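PDB 6AHI: cysteine synthase from Helicobacter pylori, which uses pyridoxal 5'-phosphate to make L-cysteine and acetate from O-acetyl-L-serine and sulfide, and has O-acetylserine-dependent cystathionine beta-synthase activity. Local coordinates for residues A[67-72]-A[142-147]; A[22-27]-A[257-262]. One frame throughout, in Å; residues are numbered along the deposited sequence.

Contact 1 (A[67-72]-A[142-147])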
loop_
_atom_site.group_PDB
_atom_site.type_symbol
_atom_site.label_atom_id
_atom_site.label_comp_id
_atom_site.label_asym_id
_atom_site.label_seq_id
_atom_site.Cartn_x
_atom_site.Cartn_y
_atom_site.Cartn_z
ATOM N N THR A 67 7.655 -20.861 19.990
ATOM C CA THR A 67 7.386 -19.654 20.770
ATOM C C THR A 67 6.085 -19.014 20.264
ATOM O O THR A 67 5.846 -18.955 19.042
ATOM C CB THR A 67 8.536 -18.657 20.608
ATOM O OG1 THR A 67 9.710 -19.254 21.147
ATOM C CG2 THR A 67 8.285 -17.332 21.292
ATOM N N THR A 68 5.267 -18.509 21.194
ATOM C CA THR A 68 4.153 -17.627 20.860
ATOM C C THR A 68 4.556 -16.180 21.162
ATOM O O THR A 68 4.964 -15.879 22.305
ATOM C CB THR A 68 2.881 -17.939 21.653
ATOM O OG1 THR A 68 2.428 -19.248 21.341
ATOM C CG2 THR A 68 1.761 -16.974 21.341
ATOM N N ILE A 69 4.407 -15.301 20.164
ATOM C CA ILE A 69 4.642 -13.864 20.341
ATOM C C ILE A 69 3.371 -13.223 20.897
ATOM O O ILE A 69 2.307 -13.387 20.290
ATOM C CB ILE A 69 5.001 -13.159 19.018
ATOM C CG1 ILE A 69 6.133 -13.847 18.250
ATOM C CG2 ILE A 69 5.304 -11.691 19.298
ATOM C CD1 ILE A 69 7.342 -14.137 19.100
ATOM N N ILE A 70 3.512 -12.469 21.999
ATOM C CA ILE A 70 2.438 -11.672 22.590
ATOM C C ILE A 70 2.879 -10.202 22.640
ATOM O O ILE A 70 3.947 -9.920 23.132
ATOM C CB ILE A 70 2.111 -12.182 24.002
ATOM C CG1 ILE A 70 1.984 -13.711 24.058
ATOM C CG2 ILE A 70 0.876 -11.485 24.553
ATOM C CD1 ILE A 70 1.641 -14.248 25.411
ATOM N N GLU A 71 2.030 -9.272 22.189
ATOM C CA GLU A 71 2.339 -7.838 22.263
ATOM C C GLU A 71 1.057 -7.023 22.421
ATOM O O GLU A 71 0.089 -7.250 21.701
ATOM C CB GLU A 71 3.134 -7.408 21.029
ATOM C CG GLU A 71 3.650 -5.981 21.066
ATOM C CD GLU A 71 4.633 -5.613 22.172
ATOM O OE1 GLU A 71 4.784 -6.407 23.155
ATOM O OE2 GLU A 71 5.248 -4.511 22.059
ATOM N N PRO A 72 0.998 -6.035 23.355
ATOM C CA PRO A 72 -0.042 -5.004 23.318
ATOM C C PRO A 72 0.285 -3.985 22.214
ATOM O O PRO A 72 1.436 -3.602 22.063
ATOM C CB PRO A 72 0.050 -4.376 24.718
ATOM C CG PRO A 72 1.528 -4.481 25.032
ATOM C CD PRO A 72 1.931 -5.838 24.478
ATOM N N TYR A 142 6.937 -14.924 24.248
ATOM C CA TYR A 142 7.860 -13.828 24.127
ATOM C C TYR A 142 7.049 -12.536 24.046
ATOM O O TYR A 142 6.158 -12.417 23.229
ATOM C CB TYR A 142 8.814 -14.041 22.959
ATOM C CG TYR A 142 9.644 -12.824 22.670
ATOM C CD1 TYR A 142 10.639 -12.411 23.540
ATOM C CD2 TYR A 142 9.395 -12.053 21.552
ATOM C CE1 TYR A 142 11.409 -11.291 23.270
ATOM C CE2 TYR A 142 10.156 -10.932 21.265
ATOM C CZ TYR A 142 11.152 -10.538 22.141
ATOM O OH TYR A 142 11.881 -9.424 21.864
ATOM N N LEU A 143 7.363 -11.614 24.957
ATOM C CA LEU A 143 6.610 -10.380 25.172
ATOM C C LEU A 143 7.583 -9.223 24.957
ATOM O O LEU A 143 8.306 -8.829 25.877
ATOM C CB LEU A 143 6.000 -10.406 26.581
ATOM C CG LEU A 143 5.039 -9.270 26.963
ATOM C CD1 LEU A 143 3.887 -9.107 25.977
ATOM C CD2 LEU A 143 4.485 -9.489 28.371
ATOM N N PRO A 144 7.674 -8.673 23.725
ATOM C CA PRO A 144 8.657 -7.635 23.429
ATOM C C PRO A 144 8.536 -6.415 24.354
ATOM O O PRO A 144 9.557 -5.885 24.780
ATOM C CB PRO A 144 8.365 -7.213 21.981
ATOM C CG PRO A 144 7.574 -8.357 21.391
ATOM C CD PRO A 144 6.868 -9.035 22.549
ATOM N N LEU A 145 7.299 -5.991 24.645
ATOM C CA LEU A 145 7.012 -4.692 25.295
ATOM C C LEU A 145 7.866 -3.609 24.644
ATOM O O LEU A 145 8.844 -3.145 25.230
ATOM C CB LEU A 145 7.254 -4.788 26.801
ATOM C CG LEU A 145 6.225 -5.656 27.522
ATOM C CD1 LEU A 145 6.594 -5.862 28.993
ATOM C CD2 LEU A 145 4.825 -5.056 27.401
ATOM N N GLN A 146 7.481 -3.276 23.409
ATOM C CA GLN A 146 8.186 -2.329 22.574
ATOM C C GLN A 146 8.407 -1.009 23.333
ATOM O O GLN A 146 9.422 -0.355 23.146
ATOM C CB GLN A 146 7.416 -2.091 21.261
ATOM C CG GLN A 146 6.130 -1.282 21.438
ATOM C CD GLN A 146 5.189 -1.388 20.263
ATOM O OE1 GLN A 146 5.518 -0.952 19.156
ATOM N NE2 GLN A 146 4.007 -1.962 20.491
ATOM N N PHE A 147 7.452 -0.633 24.192
ATOM C CA PHE A 147 7.449 0.684 24.842
ATOM C C PHE A 147 8.575 0.807 25.879
ATOM O O PHE A 147 8.908 1.917 26.274
ATOM C CB PHE A 147 6.077 0.991 25.440
ATOM C CG PHE A 147 5.000 1.047 24.394
ATOM C CD1 PHE A 147 4.938 2.105 23.491
ATOM C CD2 PHE A 147 4.111 -0.010 24.252
ATOM C CE1 PHE A 147 3.972 2.122 22.494
ATOM C CE2 PHE A 147 3.137 0.015 23.262
ATOM C CZ PHE A 147 3.072 1.080 22.384
#
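I69 and Y142 pair as a parallel beta bridge at the edge of the four-stranded parallel sheet of a fold type II PLP enzyme, where the short strand 141-142 lies beside strand 68-72. Y142 N bonds T68 O, and I70 N bonds Y142 O at 2.9 Å, almost straight at 178°. L143 then sends its CA hydrogen to I70 O (CA to O 3.4 Å). On the Y142 face of the sheet, CD1 of I69 meets the ring edge at CD2, 3.8 Å away, and T67 CG2 packs on Y142 CB.

Beyond the bridge, in the loop, the E71 side chain takes over from the backbone. With CG anti to the backbone N (chi1 -173°) and a bend at chi2, the carboxylate reaches across to two successive N-H groups. P144 CD lies against E71 OE1, while the side chains of P72 and L145 cross at about a right angle, CG of P72 against CD2 of L145.

Farther out, strand 91-97 flanks strand 68-72, helix 123-137 covers P72 and L143, and helix 48-60 covers Y142 and P144. Q146 OE1 bonds T77 OG1, and F147 touches S181, which probably binds the cofactor. The carboxylate's two bonds differ: L145 N meets E71 OE1 at 3.0 Å, bent and 19° out of plane, Q146 N the syn lone pair of E71 OE2, nearly straight, at 2.9 Å.

Contact 2 (A[22-27]-A[257-262])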
loop_
_atom_site.group_PDB
_atom_site.type_symbol
_atom_site.label_atom_id
_atom_site.label_comp_id
_atom_site.label_asym_id
_atom_site.label_seq_id
_atom_site.Cartn_x
_atom_site.Cartn_y
_atom_site.Cartn_z
ATOM N N LYS A 22 9.605 24.621 -4.710
ATOM C CA LYS A 22 8.616 24.461 -5.785
ATOM C C LYS A 22 7.296 23.909 -5.244
ATOM O O LYS A 22 6.301 24.048 -5.887
ATOM C CB LYS A 22 8.993 23.391 -6.820
ATOM C CG LYS A 22 10.223 23.642 -7.664
ATOM C CD LYS A 22 10.236 25.001 -8.278
ATOM C CE LYS A 22 11.594 25.347 -8.847
ATOM N NZ LYS A 22 12.511 25.888 -7.810
ATOM N N ASP A 23 7.361 23.169 -4.133
ATOM C CA ASP A 23 6.274 22.357 -3.600
ATOM C C ASP A 23 5.599 23.057 -2.412
ATOM O O ASP A 23 4.374 23.047 -2.281
ATOM C CB ASP A 23 6.842 21.024 -3.101
ATOM C CG ASP A 23 7.525 20.231 -4.187
ATOM O OD1 ASP A 23 6.873 20.029 -5.227
ATOM O OD2 ASP A 23 8.715 19.868 -4.017
ATOM N N TYR A 24 6.424 23.625 -1.530
ATOM C CA TYR A 24 6.019 24.191 -0.241
ATOM C C TYR A 24 6.952 25.348 0.113
ATOM O O TYR A 24 8.043 25.400 -0.415
ATOM C CB TYR A 24 6.108 23.128 0.868
ATOM C CG TYR A 24 5.041 22.076 0.746
ATOM C CD1 TYR A 24 3.742 22.325 1.177
ATOM C CD2 TYR A 24 5.317 20.857 0.141
ATOM C CE1 TYR A 24 2.749 21.375 1.023
ATOM C CE2 TYR A 24 4.329 19.907 -0.034
ATOM C CZ TYR A 24 3.048 20.167 0.415
ATOM O OH TYR A 24 2.063 19.247 0.218
ATOM N N PRO A 25 6.576 26.270 1.032
ATOM C CA PRO A 25 7.479 27.349 1.482
ATOM C C PRO A 25 8.751 26.890 2.218
ATOM O O PRO A 25 8.918 27.057 3.388
ATOM C CB PRO A 25 6.583 28.206 2.394
ATOM C CG PRO A 25 5.508 27.219 2.881
ATOM C CD PRO A 25 5.234 26.362 1.649
ATOM N N ILE A 26 9.701 26.364 1.453
ATOM C CA ILE A 26 10.988 25.865 1.935
ATOM C C ILE A 26 12.037 26.842 1.404
ATOM O O ILE A 26 11.945 27.228 0.256
ATOM C CB ILE A 26 11.151 24.429 1.413
ATOM C CG1 ILE A 26 10.107 23.504 2.044
ATOM C CG2 ILE A 26 12.553 23.889 1.620
ATOM C CD1 ILE A 26 9.915 22.177 1.329
ATOM N N PRO A 27 13.009 27.354 2.195
ATOM C CA PRO A 27 13.974 28.315 1.654
ATOM C C PRO A 27 14.677 27.827 0.385
ATOM O O PRO A 27 14.796 26.645 0.150
ATOM C CB PRO A 27 14.981 28.518 2.796
ATOM C CG PRO A 27 14.157 28.218 4.054
ATOM C CD PRO A 27 13.212 27.108 3.624
ATOM N N ALA A 257 -1.677 14.460 -0.084
ATOM C CA ALA A 257 -2.455 13.712 -1.053
ATOM C C ALA A 257 -2.776 14.574 -2.290
ATOM O O ALA A 257 -2.502 14.157 -3.416
ATOM C CB ALA A 257 -3.758 13.216 -0.397
ATOM N N LYS A 258 -3.387 15.745 -2.053
ATOM C CA LYS A 258 -3.875 16.645 -3.108
ATOM C C LYS A 258 -2.731 17.194 -3.963
ATOM O O LYS A 258 -2.823 17.222 -5.181
ATOM C CB LYS A 258 -4.646 17.822 -2.499
ATOM C CG LYS A 258 -5.647 18.488 -3.428
ATOM C CD LYS A 258 -6.423 19.585 -2.710
ATOM C CE LYS A 258 -7.893 19.684 -3.081
ATOM N NZ LYS A 258 -8.040 20.232 -4.448
ATOM N N LYS A 259 -1.638 17.592 -3.318
ATOM C CA LYS A 259 -0.553 18.268 -4.030
ATOM C C LYS A 259 0.506 17.261 -4.523
ATOM O O LYS A 259 1.171 17.540 -5.473
ATOM C CB LYS A 259 0.149 19.291 -3.123
ATOM C CG LYS A 259 -0.672 20.491 -2.671
ATOM C CD LYS A 259 0.206 21.529 -1.925
ATOM C CE LYS A 259 -0.507 22.854 -1.741
ATOM N NZ LYS A 259 -0.630 23.602 -3.020
ATOM N N ASN A 260 0.734 16.142 -3.815
ATOM C CA ASN A 260 1.895 15.302 -4.060
ATOM C C ASN A 260 1.523 13.857 -4.415
ATOM O O ASN A 260 2.426 13.072 -4.768
ATOM C CB ASN A 260 2.853 15.328 -2.861
ATOM C CG ASN A 260 3.146 16.750 -2.430
ATOM O OD1 ASN A 260 2.764 17.167 -1.343
ATOM N ND2 ASN A 260 3.801 17.513 -3.285
ATOM N N GLY A 261 0.258 13.480 -4.243
ATOM C CA GLY A 261 -0.196 12.089 -4.455
ATOM C C GLY A 261 0.303 11.111 -3.403
ATOM O O GLY A 261 0.294 9.908 -3.643
ATOM N N LEU A 262 0.691 11.620 -2.231
ATOM C CA LEU A 262 1.118 10.794 -1.125
ATOM C C LEU A 262 -0.102 10.499 -0.238
ATOM O O LEU A 262 -0.740 11.418 0.281
ATOM C CB LEU A 262 2.222 11.513 -0.353
ATOM C CG LEU A 262 3.602 11.462 -0.992
ATOM C CD1 LEU A 262 4.477 12.608 -0.510
ATOM C CD2 LEU A 262 4.287 10.124 -0.733
HETATM O O HOH W 1 3.453 20.595 -3.502
#
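Y24 reaches from the loop 22-27 to the end of helix 246-260, meeting N260 with its tip. Its CG stands anti to the carbonyl carbon (chi1 -71°), which carries the ring from CB toward the helix. Along the way the ring packs edge-to-face with F272 of helix 266-281, and the side chain also touches L276, K255 and L256. Farther out, Y24 CE1 lies 3.9 Å from CD of K259, whose aliphatic chain crosses the phenol obliquely, and on the other flank CE2 comes 3.4 Å from N260 OD1. At the tip, Y24 OH touches K259 CD at 3.6 Å and donates a hydrogen bond of 2.7 Å to N260 OD1. That oxygen lies at the ring edge, in the ring plane, and the hydroxyl sits in the amide's carbonyl plane, although ring and amide planes are turned 47° apart.

The other end of the same amide is held through water: N260 ND2 donates to a water molecule at 3.1 Å, which donates to D23 O at 2.9 Å. Both ends of the N260 amide are thus tied to the loop, consistent with its modelled orientation. The D23 carboxylate turns back to its own loop, where OD2 bonds T20 N, and all of this lies away from the cofactor site. This is tertiary packing of a strand-connecting loop on a helix C-terminus, where G261 leaves the helix with positive phi.

How the contacts relate
Contact 1 is mostly buried, whereas contact 2 is a smaller, partly exposed join; their centres stand about 39 Å apart, on opposite sides of the chain's centre. They share no helix or strand. Contact 1 belongs to the four-stranded parallel sheet, while contact 2 sits beside the larger mixed sheet, whose strands 16-19 and 31-36 the loop 22-27 connects. The chemistry follows place: main-chain pairing, apolar packing and a carboxylate holding backbone N-H groups in the first, against one phenol-amide bond and a water bridge in the second. Contact 1 borders the probable cofactor site through F147; contact 2 lies away from it, though nearby L262 packs on M7 of the second subunit.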